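Local coordinates for uncharacterized protein (Bacteroides uniformis, PDB 4K61) that is of unknown function but belongs to the putative beta-lactamase-inhibitor-like, PepSY-like family and is built on one long antiparallel sheet, at residues 37-45 against 55-64; 93-101 against 112-122. All coordinates share one frame; numbering follows the deposited sequence. Where two conformers were deposited one is given.

Both contacts are beta hairpins of the same meandering antiparallel sheet, with strand 82-90 lying between them: contact 1 pairs strand 40-46 with 52-58, contact 2 pairs 97-103 with 110-115. Their centres are 15 Å apart, and they touch where Trp59 and Met62 of contact 1 pack on Val98 and Val100 of contact 2. Both are partly buried. Contact 1 is shallower and more polar, with waters, glutamines and an aspartate-lysine salt bridge around its backbone ladder and Trp45, Trp59, Phe40 and Val44 among its apolar parts. Contact 2 is more deeply buried along its strands, where Val98 and Phe115 pack on helix 67-75 and Ile97 and Leu114 on helix 136-139, but turns polar toward its exposed end.

Contact 1: residues 37-45 against 55-64; sequences MNGFDTKVW and QQTDWETMDE
Gln56 lies against the six-membered ring of Trp45, its CD 3.4 Å from Trp45 CH2, with amide and indole planes 46° apart. The two belong to an antiparallel hairpin, strands 40-46 and 52-58 of the PepSY-like sheet. Gln56 keeps CG anti to its carbonyl carbon (chi1 -68°) and is extended from there, which takes its chain slantwise across the six-membered ring at CZ3 and CH2. Outside the hairpin, Gln56 NE2 bonds Leu134 O, Trp45 NE1 bonds Asp27, and the amide of Gln55 is taken up by Tyr16 and Gln90.

Behind the Gln56-Trp45 pair, Lys43 and Gln56 exchange backbone bonds, Lys43 N to Gln56 O at 2.9 Å and Gln56 N to Lys43 O at 2.8 Å, and Asp58 N bonds Asp41 O. On the opposite face Gln55 leans its CG on Thr42 CG2 and its OE1 on Val44 CG2. Thr42 and Thr57, also on this face, share a water through their hydroxyls.

Phe40 closes the type I' turn that begins at Met37. Its ring edge meets Asp58 O in plane, Phe40 CD2 to Asp58 O 3.4 Å, and its CE2 approaches the edge of the Trp59 indole. Glu64 arrives at the ring edge from the other direction, its carboxylate nearly perpendicular to the ring (86°), and its CB sits over one face of Trp59, which also stacks with Trp88.

Farther out, Asp41 OD2 takes a salt bridge from Lys43 NZ, which also pairs with Asp34; this lysine probably offsets the negative charge gathered where Asp41 lies near Asp34 and Asp58. One water closes the end of the ladder: it accepts from Asp41 N at 2.8 Å and donates to Asp58 O and to Glu60 OE2.

Contact 2: residues 93-101 against 112-122; sequences KWQSIVAVE and QILFTPTGEII
Strands 97-101 and 112-115 run antiparallel at 160°, 4.6 Å apart at closest approach, forming a hairpin in which Val98 pairs with Phe115 and Val100 with Ile113 through two backbone bonds each. Beyond the ladder, Val98, Val100 and Phe115 share one face. With CG anti to its carbonyl carbon (chi1 -65°), Phe115 runs its ring along the neighbouring strand: Phe115 CE1 comes within 3.8 Å of Val100 CG2, and Val98 O sits at the ring edge in plane. Helix 67-75 covers this face, its Val69, Ala72 and Phe73 touching Phe115.

On the other face Leu114 places CD2 3.6 Å from Ala99 CB and offers its own CB to Ile97 CG2, while Phe139 packs on both Ile97 and Leu114. Farther along this face the Gln112 amide is held by Arg125 and Pro133 O.

At the end near the type I turn 116-119, Pro117 CD packs on Ser96 O at 3.3 Å and Gln95 NE2 lies against Thr116 CG2. Glu120 OE1 accepts from Thr116 OG1 at 2.7 Å, which ties the turn together, and a water links Gln95 OE1 to Thr118 OG1. The strands thus join through backbone bonds and apolar packing on both faces, whereas the direct side-chain hydrogen bonds within the contact lie in and just after the turn, among Thr116, Thr118 and Glu120, and the polar link of Gln95 to the turn goes through water.

Contact 1: residues 37-45 against 55-64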
loop_
_atom_site.group_PDB
_atom_site.type_symbol
_atom_site.label_atom_id
_atom_site.label_comp_id
_atom_site.label_asym_id
_atom_site.label_seq_id
_atom_site.Cartn_x
_atom_site.Cartn_y
_atom_site.Cartn_z
HETATM N N MSE A 37 -4.938 12.614 -1.671
HETATM C CA MSE A 37 -6.097 12.566 -2.561
HETATM C C MSE A 37 -7.332 12.466 -1.705
HETATM O O MSE A 37 -7.586 11.444 -1.045
HETATM C CB MSE A 37 -5.821 11.423 -3.554
HETATM C CG MSE A 37 -6.694 11.388 -4.766
HETATM SE SE MSE A 37 -6.773 13.125 -5.687
HETATM C CE MSE A 37 -4.967 13.256 -6.201
ATOM N N ASN A 38 -8.152 13.513 -1.693
ATOM C CA ASN A 38 -9.351 13.540 -0.872
ATOM C C ASN A 38 -9.099 13.200 0.575
ATOM O O ASN A 38 -9.898 12.533 1.214
ATOM C CB ASN A 38 -10.417 12.580 -1.424
ATOM C CG ASN A 38 -11.476 13.287 -2.228
ATOM O OD1 ASN A 38 -11.372 14.477 -2.508
ATOM N ND2 ASN A 38 -12.522 12.561 -2.564
ATOM N N GLY A 39 -7.981 13.663 1.117
ATOM C CA GLY A 39 -7.695 13.433 2.503
ATOM C C GLY A 39 -7.042 12.114 2.841
ATOM O O GLY A 39 -6.780 11.861 4.006
ATOM N N PHE A 40 -6.730 11.308 1.839
ATOM C CA PHE A 40 -6.083 10.026 2.047
ATOM C C PHE A 40 -4.693 10.101 1.456
ATOM O O PHE A 40 -4.528 10.491 0.286
ATOM C CB PHE A 40 -6.874 8.916 1.342
ATOM C CG PHE A 40 -8.120 8.560 2.048
ATOM C CD1 PHE A 40 -9.303 9.266 1.793
ATOM C CD2 PHE A 40 -8.132 7.557 2.984
ATOM C CE1 PHE A 40 -10.467 8.945 2.456
ATOM C CE2 PHE A 40 -9.307 7.226 3.651
ATOM C CZ PHE A 40 -10.465 7.936 3.401
ATOM N N ASP A 41 -3.704 9.661 2.213
ATOM C CA ASP A 41 -2.387 9.493 1.671
ATOM C C ASP A 41 -2.422 8.464 0.542
ATOM O O ASP A 41 -2.967 7.367 0.690
ATOM C CB ASP A 41 -1.386 9.035 2.714
ATOM C CG ASP A 41 0.006 8.860 2.110
ATOM O OD1 ASP A 41 0.622 9.885 1.743
ATOM O OD2 ASP A 41 0.446 7.720 1.940
ATOM N N THR A 42 -1.834 8.837 -0.582
ATOM C CA THR A 42 -1.811 8.028 -1.800
ATOM C C THR A 42 -0.407 7.966 -2.331
ATOM O O THR A 42 0.284 8.974 -2.383
ATOM C CB THR A 42 -2.733 8.635 -2.882
ATOM O OG1 THR A 42 -4.041 8.843 -2.331
ATOM C CG2 THR A 42 -2.829 7.780 -4.135
ATOM N N LYS A 43 0.020 6.769 -2.726
ATOM C CA LYS A 43 1.322 6.570 -3.284
ATOM C C LYS A 43 1.180 5.856 -4.597
ATOM O O LYS A 43 0.364 4.940 -4.756
ATOM C CB LYS A 43 2.248 5.769 -2.350
ATOM C CG LYS A 43 2.758 6.558 -1.159
ATOM C CD LYS A 43 3.598 5.677 -0.243
ATOM C CE LYS A 43 4.227 6.472 0.874
ATOM N NZ LYS A 43 3.199 6.870 1.864
ATOM N N VAL A 44 1.949 6.308 -5.571
ATOM C CA VAL A 44 1.909 5.694 -6.881
ATOM C C VAL A 44 3.351 5.422 -7.313
ATOM O O VAL A 44 4.230 6.290 -7.195
ATOM C CB VAL A 44 1.235 6.581 -7.943
ATOM C CG1 VAL A 44 1.189 5.871 -9.272
ATOM C CG2 VAL A 44 -0.189 6.934 -7.559
ATOM N N TRP A 45 3.573 4.192 -7.751
ATOM C CA TRP A 45 4.891 3.717 -8.185
ATOM C C TRP A 45 4.952 3.801 -9.693
ATOM O O TRP A 45 4.034 3.287 -10.368
ATOM C CB TRP A 45 5.120 2.246 -7.778
ATOM C CG TRP A 45 5.578 2.043 -6.347
ATOM C CD1 TRP A 45 6.815 1.655 -5.928
ATOM C CD2 TRP A 45 4.793 2.215 -5.159
ATOM N NE1 TRP A 45 6.865 1.597 -4.561
ATOM C CE2 TRP A 45 5.626 1.915 -4.065
ATOM C CE3 TRP A 45 3.457 2.584 -4.910
ATOM C CZ2 TRP A 45 5.187 1.992 -2.758
ATOM C CZ3 TRP A 45 3.019 2.633 -3.597
ATOM C CH2 TRP A 45 3.881 2.360 -2.545
ATOM N N GLN A 55 -0.462 1.357 -6.969
ATOM C CA GLN A 55 -0.947 2.475 -6.197
ATOM C C GLN A 55 -1.409 1.968 -4.839
ATOM O O GLN A 55 -1.961 0.887 -4.741
ATOM C CB GLN A 55 -2.126 3.134 -6.888
ATOM C CG GLN A 55 -2.816 4.222 -6.056
ATOM C CD GLN A 55 -3.894 4.904 -6.869
ATOM O OE1 GLN A 55 -3.618 5.815 -7.647
ATOM N NE2 GLN A 55 -5.120 4.444 -6.717
ATOM N N GLN A 56 -1.141 2.750 -3.817
ATOM C CA GLN A 56 -1.585 2.440 -2.484
ATOM C C GLN A 56 -2.355 3.598 -1.916
ATOM O O GLN A 56 -1.933 4.754 -1.973
ATOM C CB GLN A 56 -0.409 2.092 -1.590
ATOM C CG GLN A 56 0.264 0.782 -1.980
ATOM C CD GLN A 56 1.452 0.447 -1.113
ATOM O OE1 GLN A 56 1.757 1.114 -0.125
ATOM N NE2 GLN A 56 2.154 -0.607 -1.495
ATOM N N THR A 57 -3.494 3.271 -1.314
ATOM C CA THR A 57 -4.252 4.259 -0.547
ATOM C C THR A 57 -4.233 3.853 0.921
ATOM O O THR A 57 -4.546 2.714 1.290
ATOM C CB THR A 57 -5.701 4.290 -1.051
ATOM O OG1 THR A 57 -5.697 4.601 -2.446
ATOM C CG2 THR A 57 -6.534 5.300 -0.316
ATOM N N ASP A 58 -3.797 4.786 1.753
ATOM C CA ASP A 58 -3.649 4.546 3.176
ATOM C C ASP A 58 -4.981 4.786 3.815
ATOM O O ASP A 58 -5.367 5.899 4.107
ATOM C CB ASP A 58 -2.584 5.461 3.764
ATOM C CG ASP A 58 -2.283 5.155 5.218
ATOM O OD1 ASP A 58 -2.957 4.296 5.807
ATOM O OD2 ASP A 58 -1.362 5.788 5.779
ATOM N N TRP A 59 -5.693 3.694 4.024
ATOM C CA TRP A 59 -7.007 3.743 4.610
ATOM C C TRP A 59 -6.969 4.006 6.105
ATOM O O TRP A 59 -7.922 4.521 6.661
ATOM C CB TRP A 59 -7.731 2.428 4.338
ATOM C CG TRP A 59 -8.489 2.357 3.034
ATOM C CD1 TRP A 59 -8.977 3.403 2.280
ATOM C CD2 TRP A 59 -8.964 1.178 2.406
ATOM N NE1 TRP A 59 -9.653 2.922 1.181
ATOM C CE2 TRP A 59 -9.687 1.566 1.251
ATOM C CE3 TRP A 59 -8.876 -0.177 2.719
ATOM C CZ2 TRP A 59 -10.285 0.638 0.392
ATOM C CZ3 TRP A 59 -9.420 -1.084 1.869
ATOM C CH2 TRP A 59 -10.145 -0.681 0.715
ATOM N N GLU A 60 -5.860 3.649 6.741
ATOM C CA GLU A 60 -5.583 3.879 8.150
ATOM C C GLU A 60 -6.345 2.963 9.116
ATOM O O GLU A 60 -5.726 2.390 10.028
ATOM C CB GLU A 60 -5.730 5.352 8.532
ATOM C CG GLU A 60 -4.495 6.142 8.172
ATOM C CD GLU A 60 -4.701 7.632 8.280
ATOM O OE1 GLU A 60 -5.292 8.080 9.289
ATOM O OE2 GLU A 60 -4.257 8.344 7.358
ATOM N N THR A 61 -7.647 2.771 8.895
ATOM C CA THR A 61 -8.411 1.877 9.773
ATOM C C THR A 61 -9.215 0.849 9.006
ATOM O O THR A 61 -9.437 0.975 7.771
ATOM C CB THR A 61 -9.380 2.646 10.692
ATOM O OG1 THR A 61 -10.475 3.134 9.927
ATOM C CG2 THR A 61 -8.685 3.801 11.392
HETATM N N MSE A 62 -9.697 -0.136 9.764
HETATM C CA MSE A 62 -10.502 -1.218 9.201
HETATM C C MSE A 62 -11.850 -0.707 8.757
HETATM O O MSE A 62 -12.565 -1.417 8.060
HETATM C CB MSE A 62 -10.667 -2.368 10.202
HETATM C CG MSE A 62 -9.330 -2.996 10.607
HETATM SE SE MSE A 62 -8.555 -3.975 9.084
HETATM C CE MSE A 62 -9.789 -5.522 9.113
ATOM N N ASP A 63 -12.233 0.505 9.173
ATOM C CA ASP A 63 -13.506 1.131 8.778
ATOM C C ASP A 63 -13.716 1.137 7.262
ATOM O O ASP A 63 -14.839 1.115 6.792
ATOM C CB ASP A 63 -13.564 2.610 9.219
ATOM C CG ASP A 63 -13.646 2.796 10.734
ATOM O OD1 ASP A 63 -13.606 1.797 11.488
ATOM O OD2 ASP A 63 -13.756 3.976 11.151
ATOM N N GLU A 64 -12.614 1.172 6.524
ATOM C CA GLU A 64 -12.616 1.346 5.070
ATOM C C GLU A 64 -12.613 0.062 4.262
ATOM O O GLU A 64 -12.820 0.119 3.047
ATOM C CB GLU A 64 -11.407 2.170 4.651
ATOM C CG GLU A 64 -11.361 3.567 5.248
ATOM C CD GLU A 64 -12.405 4.498 4.656
ATOM O OE1 GLU A 64 -12.990 4.187 3.603
ATOM O OE2 GLU A 64 -12.634 5.574 5.223
HETATM O O HOH W 1 -4.371 8.393 4.642
HETATM O O HOH W 2 -0.350 5.231 0.628
HETATM O O HOH W 3 -6.216 7.270 -3.229
#

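Contact 2: residues 93-101 against 112-122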
loop_
_atom_site.group_PDB
_atom_site.type_symbol
_atom_site.label_atom_id
_atom_site.label_comp_id
_atom_site.label_asym_id
_atom_site.label_seq_id
_atom_site.Cartn_x
_atom_site.Cartn_y
_atom_site.Cartn_z
ATOM N N LYS A 93 -2.945 -4.347 -13.837
ATOM C CA LYS A 93 -3.391 -5.604 -14.450
ATOM C C LYS A 93 -3.651 -6.768 -13.495
ATOM O O LYS A 93 -3.950 -7.860 -13.943
ATOM C CB LYS A 93 -2.366 -6.054 -15.495
ATOM C CG LYS A 93 -2.139 -5.026 -16.592
ATOM C CD LYS A 93 -1.133 -5.504 -17.626
ATOM C CE LYS A 93 -0.781 -4.389 -18.595
ATOM N NZ LYS A 93 0.051 -4.914 -19.720
ATOM N N TRP A 94 -3.515 -6.552 -12.197
ATOM C CA TRP A 94 -3.754 -7.619 -11.218
ATOM C C TRP A 94 -4.858 -7.228 -10.272
ATOM O O TRP A 94 -5.196 -6.047 -10.167
ATOM C CB TRP A 94 -2.516 -7.865 -10.394
ATOM C CG TRP A 94 -1.259 -8.034 -11.184
ATOM C CD1 TRP A 94 -1.124 -8.480 -12.482
ATOM C CD2 TRP A 94 0.062 -7.825 -10.701
ATOM N NE1 TRP A 94 0.198 -8.513 -12.823
ATOM C CE2 TRP A 94 0.948 -8.115 -11.756
ATOM C CE3 TRP A 94 0.581 -7.384 -9.500
ATOM C CZ2 TRP A 94 2.330 -8.010 -11.620
ATOM C CZ3 TRP A 94 1.944 -7.272 -9.362
ATOM C CH2 TRP A 94 2.809 -7.581 -10.416
ATOM N N GLN A 95 -5.393 -8.222 -9.557
ATOM C CA GLN A 95 -6.436 -7.983 -8.536
ATOM C C GLN A 95 -5.912 -7.127 -7.394
ATOM O O GLN A 95 -4.747 -7.226 -6.971
ATOM C CB GLN A 95 -6.992 -9.304 -7.949
ATOM C CG GLN A 95 -8.223 -9.125 -7.054
ATOM C CD GLN A 95 -8.898 -10.449 -6.723
ATOM O OE1 GLN A 95 -10.029 -10.683 -7.094
ATOM N NE2 GLN A 95 -8.194 -11.317 -6.009
ATOM N N SER A 96 -6.795 -6.295 -6.862
ATOM C CA SER A 96 -6.432 -5.463 -5.711
ATOM C C SER A 96 -6.253 -6.310 -4.434
ATOM O O SER A 96 -6.733 -7.438 -4.312
ATOM C CB SER A 96 -7.493 -4.399 -5.463
ATOM O OG SER A 96 -7.561 -3.528 -6.581
ATOM N N ILE A 97 -5.567 -5.723 -3.475
ATOM C CA ILE A 97 -5.225 -6.381 -2.209
ATOM C C ILE A 97 -5.498 -5.431 -1.068
ATOM O O ILE A 97 -5.167 -4.235 -1.171
ATOM C CB ILE A 97 -3.733 -6.786 -2.199
ATOM C CG1 ILE A 97 -3.473 -7.892 -3.217
ATOM C CG2 ILE A 97 -3.287 -7.211 -0.798
ATOM C CD1 ILE A 97 -1.983 -8.138 -3.424
ATOM N N VAL A 98 -6.074 -5.935 0.038
ATOM C CA VAL A 98 -6.076 -5.195 1.297
ATOM C C VAL A 98 -4.893 -5.693 2.142
ATOM O O VAL A 98 -4.845 -6.873 2.502
ATOM C CB VAL A 98 -7.361 -5.367 2.125
ATOM C CG1 VAL A 98 -7.341 -4.475 3.354
ATOM C CG2 VAL A 98 -8.589 -5.056 1.294
ATOM N N ALA A 99 -3.949 -4.808 2.439
ATOM C CA ALA A 99 -2.790 -5.172 3.232
ATOM C C ALA A 99 -3.010 -4.662 4.657
ATOM O O ALA A 99 -3.229 -3.447 4.898
ATOM C CB ALA A 99 -1.527 -4.593 2.647
ATOM N N VAL A 100 -3.007 -5.589 5.608
ATOM C CA VAL A 100 -3.230 -5.228 7.014
ATOM C C VAL A 100 -1.968 -5.528 7.815
ATOM O O VAL A 100 -1.420 -6.626 7.723
ATOM C CB VAL A 100 -4.380 -6.034 7.619
ATOM C CG1 VAL A 100 -4.529 -5.670 9.075
ATOM C CG2 VAL A 100 -5.654 -5.787 6.834
ATOM N N GLU A 101 -1.496 -4.548 8.586
ATOM C CA GLU A 101 -0.361 -4.776 9.480
ATOM C C GLU A 101 -0.839 -4.764 10.918
ATOM O O GLU A 101 -1.550 -3.836 11.322
ATOM C CB GLU A 101 0.754 -3.752 9.295
ATOM C CG GLU A 101 1.992 -4.175 10.073
ATOM C CD GLU A 101 3.288 -3.517 9.603
ATOM O OE1 GLU A 101 3.367 -3.109 8.418
ATOM O OE2 GLU A 101 4.251 -3.472 10.411
ATOM N N GLN A 112 2.211 -8.794 8.498
ATOM C CA GLN A 112 1.488 -8.231 7.390
ATOM C C GLN A 112 0.658 -9.326 6.734
ATOM O O GLN A 112 1.205 -10.371 6.311
ATOM C CB GLN A 112 2.428 -7.632 6.385
ATOM C CG GLN A 112 1.728 -7.053 5.154
ATOM C CD GLN A 112 2.742 -6.744 4.063
ATOM O OE1 GLN A 112 3.230 -7.649 3.352
ATOM N NE2 GLN A 112 3.053 -5.476 3.922
ATOM N N ILE A 113 -0.632 -9.074 6.605
ATOM C CA ILE A 113 -1.560 -10.048 6.023
ATOM C C ILE A 113 -2.195 -9.433 4.776
ATOM O O ILE A 113 -2.726 -8.305 4.819
ATOM C CB ILE A 113 -2.665 -10.421 7.056
ATOM C CG1 ILE A 113 -2.069 -10.810 8.424
ATOM C CG2 ILE A 113 -3.512 -11.569 6.533
ATOM C CD1 ILE A 113 -2.131 -9.711 9.458
ATOM N N LEU A 114 -2.155 -10.182 3.671
ATOM C CA LEU A 114 -2.696 -9.748 2.388
ATOM C C LEU A 114 -3.992 -10.498 2.117
ATOM O O LEU A 114 -4.014 -11.708 2.145
ATOM C CB LEU A 114 -1.702 -9.977 1.284
ATOM C CG LEU A 114 -0.307 -9.406 1.487
ATOM C CD1 LEU A 114 0.513 -9.655 0.222
ATOM C CD2 LEU A 114 -0.346 -7.925 1.842
ATOM N N PHE A 115 -5.065 -9.725 1.932
ATOM C CA PHE A 115 -6.378 -10.238 1.657
ATOM C C PHE A 115 -6.807 -9.860 0.237
ATOM O O PHE A 115 -6.539 -8.735 -0.224
ATOM C CB PHE A 115 -7.400 -9.600 2.590
ATOM C CG PHE A 115 -7.233 -9.938 4.035
ATOM C CD1 PHE A 115 -6.423 -9.171 4.858
ATOM C CD2 PHE A 115 -7.922 -11.015 4.587
ATOM C CE1 PHE A 115 -6.328 -9.457 6.215
ATOM C CE2 PHE A 115 -7.795 -11.329 5.913
ATOM C CZ PHE A 115 -7.011 -10.552 6.740
ATOM N N THR A 116 -7.532 -10.744 -0.439
ATOM C CA THR A 116 -8.275 -10.342 -1.618
ATOM C C THR A 116 -9.466 -9.473 -1.162
ATOM O O THR A 116 -9.816 -9.469 0.023
ATOM C CB THR A 116 -8.853 -11.550 -2.377
ATOM O OG1 THR A 116 -9.821 -12.211 -1.561
ATOM C CG2 THR A 116 -7.749 -12.522 -2.730
ATOM N N PRO A 117 -10.098 -8.763 -2.104
ATOM C CA PRO A 117 -11.226 -7.918 -1.693
ATOM C C PRO A 117 -12.412 -8.714 -1.139
ATOM O O PRO A 117 -13.266 -8.141 -0.458
ATOM C CB PRO A 117 -11.585 -7.177 -2.988
ATOM C CG PRO A 117 -10.320 -7.175 -3.791
ATOM C CD PRO A 117 -9.741 -8.535 -3.515
ATOM N N THR A 118 -12.474 -10.016 -1.413
ATOM C CA THR A 118 -13.523 -10.876 -0.857
ATOM C C THR A 118 -13.081 -11.606 0.416
ATOM O O THR A 118 -13.772 -12.483 0.895
ATOM C CB THR A 118 -14.026 -11.905 -1.906
ATOM O OG1 THR A 118 -12.925 -12.604 -2.501
ATOM C CG2 THR A 118 -14.820 -11.206 -3.004
ATOM N N GLY A 119 -11.917 -11.267 0.946
ATOM C CA GLY A 119 -11.476 -11.751 2.258
ATOM C C GLY A 119 -10.669 -13.025 2.324
ATOM O O GLY A 119 -10.377 -13.525 3.421
ATOM N N GLU A 120 -10.221 -13.532 1.181
ATOM C CA GLU A 120 -9.355 -14.690 1.225
ATOM C C GLU A 120 -7.948 -14.212 1.570
ATOM O O GLU A 120 -7.483 -13.223 1.029
ATOM C CB GLU A 120 -9.384 -15.428 -0.092
ATOM C CG GLU A 120 -10.721 -16.146 -0.295
ATOM C CD GLU A 120 -11.780 -15.274 -0.925
ATOM O OE1 GLU A 120 -11.412 -14.364 -1.697
ATOM O OE2 GLU A 120 -12.997 -15.536 -0.684
ATOM N N ILE A 121 -7.287 -14.920 2.473
ATOM C CA ILE A 121 -5.913 -14.599 2.801
ATOM C C ILE A 121 -5.005 -15.216 1.763
ATOM O O ILE A 121 -5.006 -16.428 1.614
ATOM C CB ILE A 121 -5.537 -15.119 4.175
ATOM C CG1 ILE A 121 -6.366 -14.379 5.241
ATOM C CG2 ILE A 121 -4.048 -14.884 4.440
ATOM C CD1 ILE A 121 -6.242 -14.976 6.612
ATOM N N ILE A 122 -4.189 -14.401 1.089
ATOM C CA ILE A 122 -3.287 -14.908 0.084
ATOM C C ILE A 122 -1.835 -15.037 0.578
ATOM O O ILE A 122 -1.073 -15.829 0.055
ATOM C CB ILE A 122 -3.384 -14.120 -1.236
ATOM C CG1 ILE A 122 -3.092 -12.656 -1.042
ATOM C CG2 ILE A 122 -4.801 -14.259 -1.823
ATOM C CD1 ILE A 122 -3.395 -11.813 -2.278
HETATM O O HOH W 4 -11.699 -11.295 -4.682
HETATM O O HOH W 5 1.807 -3.714 5.805
#